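Local structure of tryptophan halogenase superfamily (Brevundimonas sp. BAL3, 6FRL) at residues Gly67-Arg72 and Arg177-Ala182; Gln123-Asp128 and Asp462-Ala467; Ile362-Ala367 and Asn383-Arg388. The protein is a flavin-dependent halogenase that prefers bromination over chlorination, and probably uses reduced flavin to halogenate its substrate. One frame throughout, in Å; residues are numbered along the deposited sequence.

Interaction 1 of 3, residues Gly67-Arg72 and Arg177-Ala182; sequences GQLGLR and RAYAEA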
loop_
_atom_site.group_PDB
_atom_site.type_symbol
_atom_site.label_atom_id
_atom_site.label_comp_id
_atom_site.label_asym_id
_atom_site.label_seq_id
_atom_site.Cartn_x
_atom_site.Cartn_y
_atom_site.Cartn_z
ATOM N N GLY B 67 20.148 8.992 8.197
ATOM C CA GLY B 67 19.299 10.037 8.782
ATOM C C GLY B 67 18.767 9.675 10.160
ATOM O O GLY B 67 18.915 10.460 11.100
ATOM N N GLN B 68 18.214 8.461 10.292
ATOM C CA GLN B 68 17.650 7.987 11.544
ATOM C C GLN B 68 18.725 7.793 12.616
ATOM O O GLN B 68 18.400 7.843 13.801
ATOM C CB GLN B 68 16.867 6.684 11.357
ATOM C CG GLN B 68 15.410 6.895 11.025
ATOM C CD GLN B 68 14.720 5.728 10.256
ATOM O OE1 GLN B 68 14.055 5.956 9.224
ATOM N NE2 GLN B 68 14.856 4.492 10.755
ATOM N N LEU B 69 19.976 7.570 12.215
ATOM C CA LEU B 69 21.088 7.472 13.160
ATOM C C LEU B 69 21.607 8.826 13.735
ATOM O O LEU B 69 22.434 8.810 14.636
ATOM C CB LEU B 69 22.266 6.735 12.508
ATOM C CG LEU B 69 22.052 5.357 11.865
ATOM C CD1 LEU B 69 23.378 4.831 11.321
ATOM C CD2 LEU B 69 21.430 4.351 12.827
ATOM N N GLY B 70 21.120 9.972 13.219
ATOM C CA GLY B 70 21.650 11.305 13.574
ATOM C C GLY B 70 22.835 11.808 12.726
ATOM O O GLY B 70 23.486 12.767 13.108
ATOM N N LEU B 71 23.102 11.162 11.573
ATOM C CA LEU B 71 24.211 11.507 10.665
ATOM C C LEU B 71 23.724 12.403 9.530
ATOM O O LEU B 71 22.586 12.304 9.111
ATOM C CB LEU B 71 24.838 10.232 10.098
ATOM C CG LEU B 71 25.288 9.185 11.123
ATOM C CD1 LEU B 71 25.966 7.974 10.496
ATOM C CD2 LEU B 71 26.217 9.815 12.135
ATOM N N ARG B 72 24.596 13.276 9.045
ATOM C CA ARG B 72 24.295 14.212 7.948
ATOM C C ARG B 72 24.851 13.677 6.629
ATOM O O ARG B 72 25.839 12.925 6.629
ATOM C CB ARG B 72 24.946 15.553 8.198
ATOM C CG ARG B 72 24.434 16.273 9.454
ATOM C CD ARG B 72 25.382 17.397 9.886
ATOM N NE ARG B 72 25.666 18.248 8.733
ATOM C CZ ARG B 72 24.939 19.299 8.336
ATOM N NH1 ARG B 72 23.880 19.736 9.043
ATOM N NH2 ARG B 72 25.264 19.900 7.195
ATOM N N ARG B 177 30.729 1.233 11.964
ATOM C CA ARG B 177 31.465 0.560 13.067
ATOM C C ARG B 177 31.855 1.515 14.196
ATOM O O ARG B 177 31.637 1.221 15.369
ATOM C CB ARG B 177 32.721 -0.139 12.564
ATOM C CG ARG B 177 33.634 -0.614 13.682
ATOM C CD ARG B 177 34.843 -1.386 13.195
ATOM N NE ARG B 177 35.806 -1.525 14.298
ATOM C CZ ARG B 177 37.052 -2.010 14.182
ATOM N NH1 ARG B 177 37.533 -2.400 13.008
ATOM N NH2 ARG B 177 37.818 -2.116 15.261
ATOM N N ALA B 178 32.445 2.646 13.845
ATOM C CA ALA B 178 32.808 3.651 14.842
ATOM C C ALA B 178 31.549 4.196 15.529
ATOM O O ALA B 178 31.562 4.393 16.750
ATOM C CB ALA B 178 33.622 4.765 14.214
ATOM N N TYR B 179 30.462 4.392 14.773
ATOM C CA TYR B 179 29.166 4.772 15.362
ATOM C C TYR B 179 28.626 3.730 16.328
ATOM O O TYR B 179 28.114 4.078 17.389
ATOM C CB TYR B 179 28.111 5.025 14.264
ATOM C CG TYR B 179 26.735 5.439 14.743
ATOM C CD1 TYR B 179 25.782 4.493 15.120
ATOM C CD2 TYR B 179 26.383 6.780 14.780
ATOM C CE1 TYR B 179 24.513 4.876 15.552
ATOM C CE2 TYR B 179 25.123 7.187 15.217
ATOM C CZ TYR B 179 24.180 6.228 15.594
ATOM O OH TYR B 179 22.930 6.623 15.992
ATOM N N ALA B 180 28.705 2.466 15.952
ATOM C CA ALA B 180 28.125 1.409 16.756
ATOM C C ALA B 180 28.903 1.204 18.075
ATOM O O ALA B 180 28.278 1.072 19.161
ATOM C CB ALA B 180 28.033 0.121 15.958
ATOM N N GLU B 181 30.238 1.217 17.974
ATOM C CA GLU B 181 31.144 1.067 19.119
ATOM C C GLU B 181 30.996 2.184 20.142
ATOM O O GLU B 181 31.077 1.942 21.333
ATOM C CB GLU B 181 32.607 0.986 18.642
ATOM C CG GLU B 181 33.023 -0.410 18.197
ATOM C CD GLU B 181 34.421 -0.448 17.625
ATOM O OE1 GLU B 181 35.037 0.637 17.481
ATOM O OE2 GLU B 181 34.879 -1.554 17.257
ATOM N N ALA B 182 30.757 3.413 19.692
ATOM C CA ALA B 182 30.549 4.519 20.632
ATOM C C ALA B 182 29.262 4.383 21.429
ATOM O O ALA B 182 29.130 4.995 22.482
ATOM C CB ALA B 182 30.572 5.859 19.907
#
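Y179 reaches across from helix 169-182 and donates a hydrogen bond from its phenol OH to the backbone carbonyl of L69. Y179 OH lies 2.6 Å from L69 O. It arrives in the carbonyl plane on a lone pair, with a C=O...donor angle of 121°. The Y179 side chain leaves its helix with CG anti to the backbone N (chi1 -179°), and this carries the ring out to the turn that ends helix 61-68.

The tight part of the contact is around the phenol end. L69 CB packs 3.7 Å from Y179 CZ, and L69 CD1 lies over one face of the ring. L69 is buried and supplies both the polar acceptor and much of the apolar packing. The looser part is at L71, which is partly exposed. Its CD2 is 4.0 Å from Y179 CD2 and meets the ring obliquely.

Between the two leucines, G70 has positive phi (88°) and closes the helix in a Schellman motif. A bond from G70 N to G67 O (3.1 Å) belongs to this turn. The turn presents L69 O to the tyrosine.

The contact thus ties the C-terminal end of helix 61-68 to helix 169-182. L69 also touches L176 of the latter helix, and L71 touches H175. Helix 20-33 packs alongside: Y179 rests on A28 and Q32, and A180 on W24.

Interaction 2 of 3, residues Gln123-Asp128 and Asp462-Ala467; sequences QRRAGD and DHHDPA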
loop_
_atom_site.group_PDB
_atom_site.type_symbol
_atom_site.label_atom_id
_atom_site.label_comp_id
_atom_site.label_asym_id
_atom_site.label_seq_id
_atom_site.Cartn_x
_atom_site.Cartn_y
_atom_site.Cartn_z
ATOM N N GLN B 123 -0.717 12.944 -26.988
ATOM C CA GLN B 123 0.078 13.898 -27.781
ATOM C C GLN B 123 1.085 13.173 -28.660
ATOM O O GLN B 123 1.319 13.551 -29.803
ATOM C CB GLN B 123 0.767 14.931 -26.880
ATOM C CG GLN B 123 1.217 16.213 -27.586
ATOM C CD GLN B 123 0.067 17.053 -28.161
ATOM O OE1 GLN B 123 -1.064 17.061 -27.658
ATOM N NE2 GLN B 123 0.358 17.739 -29.250
ATOM N N ARG B 124 1.670 12.113 -28.135
ATOM C CA ARG B 124 2.580 11.299 -28.925
ATOM C C ARG B 124 1.865 10.693 -30.132
ATOM O O ARG B 124 2.475 10.539 -31.180
ATOM C CB ARG B 124 3.206 10.193 -28.067
ATOM C CG ARG B 124 4.173 9.323 -28.818
ATOM C CD ARG B 124 4.724 8.235 -27.934
ATOM N NE ARG B 124 5.743 7.453 -28.645
ATOM C CZ ARG B 124 5.532 6.297 -29.275
ATOM N NH1 ARG B 124 4.349 5.659 -29.218
ATOM N NH2 ARG B 124 6.551 5.724 -29.892
ATOM N N ARG B 125 0.590 10.343 -29.956
ATOM C CA ARG B 125 -0.237 9.780 -31.025
ATOM C C ARG B 125 -0.409 10.829 -32.136
ATOM O O ARG B 125 -0.286 10.512 -33.319
ATOM C CB ARG B 125 -1.592 9.336 -30.448
ATOM C CG ARG B 125 -2.466 8.454 -31.310
ATOM C CD ARG B 125 -3.906 8.414 -30.800
ATOM N NE ARG B 125 -4.050 7.482 -29.674
ATOM C CZ ARG B 125 -4.142 6.150 -29.783
ATOM N NH1 ARG B 125 -4.075 5.534 -30.970
ATOM N NH2 ARG B 125 -4.284 5.411 -28.681
ATOM N N ALA B 126 -0.631 12.083 -31.744
ATOM C CA ALA B 126 -0.818 13.185 -32.690
ATOM C C ALA B 126 0.448 13.793 -33.298
ATOM O O ALA B 126 0.342 14.843 -33.927
ATOM C CB ALA B 126 -1.656 14.286 -32.046
ATOM N N GLY B 127 1.626 13.181 -33.130
ATOM C CA GLY B 127 2.815 13.575 -33.912
ATOM C C GLY B 127 4.023 14.169 -33.180
ATOM O O GLY B 127 5.160 14.038 -33.648
ATOM N N ASP B 128 3.783 14.841 -32.048
ATOM C CA ASP B 128 4.852 15.272 -31.106
ATOM C C ASP B 128 5.862 14.141 -30.747
ATOM O O ASP B 128 5.464 13.029 -30.348
ATOM C CB ASP B 128 4.211 15.782 -29.808
ATOM C CG ASP B 128 5.175 16.532 -28.917
ATOM O OD1 ASP B 128 6.398 16.293 -28.984
ATOM O OD2 ASP B 128 4.684 17.390 -28.151
ATOM N N ASP B 462 -1.825 0.379 -26.343
ATOM C CA ASP B 462 -2.569 0.591 -27.606
ATOM C C ASP B 462 -3.498 1.771 -27.384
ATOM O O ASP B 462 -3.466 2.724 -28.163
ATOM C CB ASP B 462 -3.417 -0.639 -28.055
ATOM C CG ASP B 462 -3.094 -1.947 -27.263
ATOM O OD1 ASP B 462 -1.903 -2.319 -27.225
ATOM O OD2 ASP B 462 -4.034 -2.582 -26.695
ATOM N N HIS B 463 -4.310 1.700 -26.324
ATOM C CA HIS B 463 -5.111 2.855 -25.898
ATOM C C HIS B 463 -4.826 3.346 -24.475
ATOM O O HIS B 463 -4.765 2.579 -23.470
ATOM C CB HIS B 463 -6.627 2.733 -26.112
ATOM C CG HIS B 463 -7.260 4.034 -26.523
ATOM N ND1 HIS B 463 -7.810 4.927 -25.626
ATOM C CD2 HIS B 463 -7.391 4.606 -27.747
ATOM C CE1 HIS B 463 -8.274 5.979 -26.281
ATOM N NE2 HIS B 463 -8.024 5.812 -27.568
ATOM N N HIS B 464 -4.600 4.658 -24.419
ATOM C CA HIS B 464 -4.606 5.476 -23.180
ATOM C C HIS B 464 -6.046 5.645 -22.596
ATOM O O HIS B 464 -7.028 5.169 -23.169
ATOM C CB HIS B 464 -3.918 6.847 -23.441
ATOM C CG HIS B 464 -4.582 7.694 -24.493
ATOM N ND1 HIS B 464 -4.071 7.846 -25.764
ATOM C CD2 HIS B 464 -5.709 8.444 -24.448
ATOM C CE1 HIS B 464 -4.865 8.642 -26.462
ATOM N NE2 HIS B 464 -5.863 9.025 -25.684
ATOM N N ASP B 465 -6.150 6.331 -21.461
ATOM C CA ASP B 465 -7.416 6.569 -20.731
ATOM C C ASP B 465 -8.322 7.539 -21.536
ATOM O O ASP B 465 -7.893 8.648 -21.800
ATOM C CB ASP B 465 -7.049 7.146 -19.346
ATOM C CG ASP B 465 -8.221 7.298 -18.410
ATOM O OD1 ASP B 465 -9.351 7.603 -18.835
ATOM O OD2 ASP B 465 -7.991 7.131 -17.194
ATOM N N PRO B 466 -9.574 7.147 -21.905
ATOM C CA PRO B 466 -10.388 7.988 -22.835
ATOM C C PRO B 466 -10.979 9.284 -22.274
ATOM O O PRO B 466 -11.591 10.031 -23.033
ATOM C CB PRO B 466 -11.531 7.069 -23.258
ATOM C CG PRO B 466 -11.698 6.164 -22.093
ATOM C CD PRO B 466 -10.342 5.975 -21.443
ATOM N N ALA B 467 -10.826 9.552 -20.975
ATOM C CA ALA B 467 -11.215 10.866 -20.417
ATOM C C ALA B 467 -10.252 11.974 -20.879
ATOM O O ALA B 467 -10.587 13.161 -20.867
ATOM C CB ALA B 467 -11.283 10.793 -18.897
#
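R125 sends CG anti to its own backbone N (chi1 -167°) and then bends at chi3, which brings its guanidinium to the backbone of D462 and the rings of H463 and H464. H464 has CG between its backbone N and carbonyl carbon, which sets its ring obliquely beside R125 NE, CE1 foremost.

R125 NH2 donates to D462 O at 2.9 Å. The N-H...acceptor angle is 142°, so the bond is somewhat bent, though the donor lies in the carbonyl plane. The same NH2 is 3.3 Å from H463 CD2. Along the edge of the group that NE and NH2 share, H464 CE1 comes 3.5 Å from R125 NE. The H464 ring is 60° from the guanidinium plane, so this is no parallel stack.

A nitrogen of each histidine ring is bonded elsewhere: H463 ND1 to H464 O at 2.6 Å, and H464 NE2 to D469. The D462 carboxylate forms a salt bridge with R373 of the second subunit.

Further along, D465 OD1 accepts from A467 N in an Asx turn. The contact as a whole is arginine capture of a backbone carbonyl: the last helical residue of 116-125 donates to D462 O, in an irregular loop that also meets the second subunit.

Interaction 3 of 3, residues Ile362-Ala367 and Asn383-Arg388; sequences IERLKA and NDQTAR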
loop_
_atom_site.group_PDB
_atom_site.type_symbol
_atom_site.label_atom_id
_atom_site.label_comp_id
_atom_site.label_asym_id
_atom_site.label_seq_id
_atom_site.Cartn_x
_atom_site.Cartn_y
_atom_site.Cartn_z
ATOM N N ILE B 362 16.514 -4.849 8.076
ATOM C CA ILE B 362 16.678 -4.205 9.373
ATOM C C ILE B 362 15.405 -3.541 9.856
ATOM O O ILE B 362 15.062 -3.668 11.018
ATOM C CB ILE B 362 17.840 -3.197 9.357
ATOM C CG1 ILE B 362 19.167 -3.950 9.288
ATOM C CG2 ILE B 362 17.836 -2.312 10.602
ATOM C CD1 ILE B 362 20.275 -3.149 8.628
ATOM N N GLU B 363 14.722 -2.805 8.992
ATOM C CA GLU B 363 13.456 -2.145 9.388
ATOM C C GLU B 363 12.462 -3.212 9.849
ATOM O O GLU B 363 11.817 -3.060 10.901
ATOM C CB GLU B 363 12.867 -1.279 8.250
ATOM C CG GLU B 363 11.517 -0.555 8.560
ATOM C CD GLU B 363 11.327 0.062 10.001
ATOM O OE1 GLU B 363 12.015 1.056 10.379
ATOM O OE2 GLU B 363 10.475 -0.466 10.793
ATOM N N ARG B 364 12.400 -4.307 9.103
ATOM C CA ARG B 364 11.495 -5.412 9.392
ATOM C C ARG B 364 11.833 -6.110 10.741
ATOM O O ARG B 364 10.922 -6.422 11.515
ATOM C CB ARG B 364 11.510 -6.372 8.204
ATOM C CG ARG B 364 10.441 -7.421 8.173
ATOM C CD ARG B 364 10.518 -8.201 6.854
ATOM N NE ARG B 364 10.022 -7.382 5.739
ATOM C CZ ARG B 364 10.707 -7.000 4.660
ATOM N NH1 ARG B 364 11.968 -7.380 4.448
ATOM N NH2 ARG B 364 10.087 -6.242 3.744
ATOM N N LEU B 365 13.117 -6.304 11.022
ATOM C CA LEU B 365 13.569 -6.886 12.280
ATOM C C LEU B 365 13.135 -6.052 13.472
ATOM O O LEU B 365 12.640 -6.604 14.470
ATOM C CB LEU B 365 15.102 -7.041 12.314
ATOM C CG LEU B 365 15.729 -7.536 13.621
ATOM C CD1 LEU B 365 15.046 -8.781 14.149
ATOM C CD2 LEU B 365 17.204 -7.784 13.425
ATOM N N LYS B 366 13.346 -4.736 13.376
ATOM C CA LYS B 366 12.841 -3.798 14.395
ATOM C C LYS B 366 11.307 -3.815 14.544
ATOM O O LYS B 366 10.794 -3.910 15.657
ATOM C CB LYS B 366 13.338 -2.374 14.121
ATOM C CG LYS B 366 14.857 -2.232 14.270
ATOM C CD LYS B 366 15.328 -0.782 14.299
ATOM C CE LYS B 366 15.250 -0.131 12.923
ATOM N NZ LYS B 366 15.508 1.325 13.041
ATOM N N ALA B 367 10.576 -3.753 13.436
ATOM C CA ALA B 367 9.088 -3.776 13.496
ATOM C C ALA B 367 8.508 -5.093 14.097
ATOM O O ALA B 367 7.433 -5.092 14.707
ATOM C CB ALA B 367 8.502 -3.499 12.100
ATOM N N ASN B 383 9.067 -13.880 7.366
ATOM C CA ASN B 383 9.458 -14.751 6.247
ATOM C C ASN B 383 8.639 -14.482 5.020
ATOM O O ASN B 383 9.195 -14.441 3.904
ATOM C CB ASN B 383 9.438 -16.243 6.639
ATOM C CG ASN B 383 10.617 -16.616 7.530
ATOM O OD1 ASN B 383 11.700 -16.029 7.412
ATOM N ND2 ASN B 383 10.414 -17.593 8.438
ATOM N N ASP B 384 7.349 -14.223 5.231
ATOM C CA ASP B 384 6.429 -13.919 4.134
ATOM C C ASP B 384 6.733 -12.569 3.458
ATOM O O ASP B 384 6.812 -12.483 2.237
ATOM C CB ASP B 384 4.960 -13.998 4.597
ATOM C CG ASP B 384 3.986 -13.959 3.417
ATOM O OD1 ASP B 384 3.982 -14.891 2.585
ATOM O OD2 ASP B 384 3.252 -12.965 3.298
ATOM N N GLN B 385 6.916 -11.521 4.250
ATOM C CA GLN B 385 7.256 -10.204 3.695
ATOM C C GLN B 385 8.549 -10.309 2.875
ATOM O O GLN B 385 8.587 -9.895 1.717
ATOM C CB GLN B 385 7.409 -9.134 4.805
ATOM C CG GLN B 385 6.149 -8.791 5.578
ATOM C CD GLN B 385 6.331 -7.660 6.607
ATOM O OE1 GLN B 385 7.300 -6.885 6.575
ATOM N NE2 GLN B 385 5.371 -7.562 7.538
ATOM N N THR B 386 9.595 -10.873 3.484
ATOM C CA THR B 386 10.929 -10.983 2.857
ATOM C C THR B 386 10.897 -11.705 1.499
ATOM O O THR B 386 11.476 -11.237 0.509
ATOM C CB THR B 386 11.929 -11.688 3.820
ATOM O OG1 THR B 386 11.920 -11.043 5.112
ATOM C CG2 THR B 386 13.344 -11.680 3.246
ATOM N N ALA B 387 10.205 -12.835 1.465
ATOM C CA ALA B 387 10.026 -13.638 0.242
ATOM C C ALA B 387 9.333 -12.811 -0.859
ATOM O O ALA B 387 9.861 -12.729 -1.964
ATOM C CB ALA B 387 9.206 -14.904 0.520
ATOM N N ARG B 388 8.194 -12.195 -0.544
ATOM C CA ARG B 388 7.459 -11.448 -1.538
ATOM C C ARG B 388 8.303 -10.295 -2.064
ATOM O O ARG B 388 8.329 -10.054 -3.276
ATOM C CB ARG B 388 6.089 -10.918 -1.028
ATOM C CG ARG B 388 5.140 -11.956 -0.440
ATOM C CD ARG B 388 4.647 -13.024 -1.422
ATOM N NE ARG B 388 5.602 -14.104 -1.754
ATOM C CZ ARG B 388 5.873 -15.206 -1.006
ATOM N NH1 ARG B 388 5.325 -15.430 0.185
ATOM N NH2 ARG B 388 6.722 -16.124 -1.465
HETATM O O HOH W 1 14.000 -9.269 5.335
#
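R364 NE donates to Q385 OE1 at 2.9 Å, the one direct hydrogen bond between these two helical segments. The N-H...acceptor angle is 157°. OE1 lies in the guanidinium plane, while NE is somewhat tilted from the plane of the amide. The two flat groups stand almost perpendicular, 86° apart. Q385 CB packs close beside the same nitrogen. The arginine chain turns at chi3 (-73°), which lays the group along the helix surface.

One face of the guanidinium lies against the backbone of helix 376-402, with Q385 C over its centre. R364 CD touches T386 OG1 at 3.6 Å. A water at the guanidinium edge accepts from R364 NH1 (2.9 Å) and donates to T386 OG1 (2.7 Å).

Further out, E389 forms a salt bridge with R364 NH2. E381 accepts from Q385 NE2, orienting the amide with OE1 toward the arginine, and T386 OG1 is also bonded to F382 O. W442 packs on both R364 and Q385.

A leucine in place of R364 would probably leave Q385 OE1, the water and E389 without their shared donor.

R364 is buried, so its charge is probably balanced within the protein, largely by E389, while the glutamine and water provide neutral acceptors. The contact therefore joins helices 354-367 and 376-402 by directed polar bonds around one arginine.

How the interactions relate
Interactions 1 and 3 are neighbours, with centres 22 Å apart. They touch where Q68 NE2 comes within 4.0 Å of K366 NZ. Helix 20-33 links them further, since Y179 and I362 both pack against it. Interaction 2 lies far off, its centre 50 Å from that of interaction 1 and 41 Å from that of interaction 3. Along the chain, interaction 1 closes before interaction 3 opens. Interaction 3 is nested inside the loop closed by interaction 2, and interactions 1 and 2 cross. Interactions 1 and 3 join a helix end or helix to another helix, while interaction 2 ties a helix to a loop. Interactions 2 and 3 both touch the second subunit.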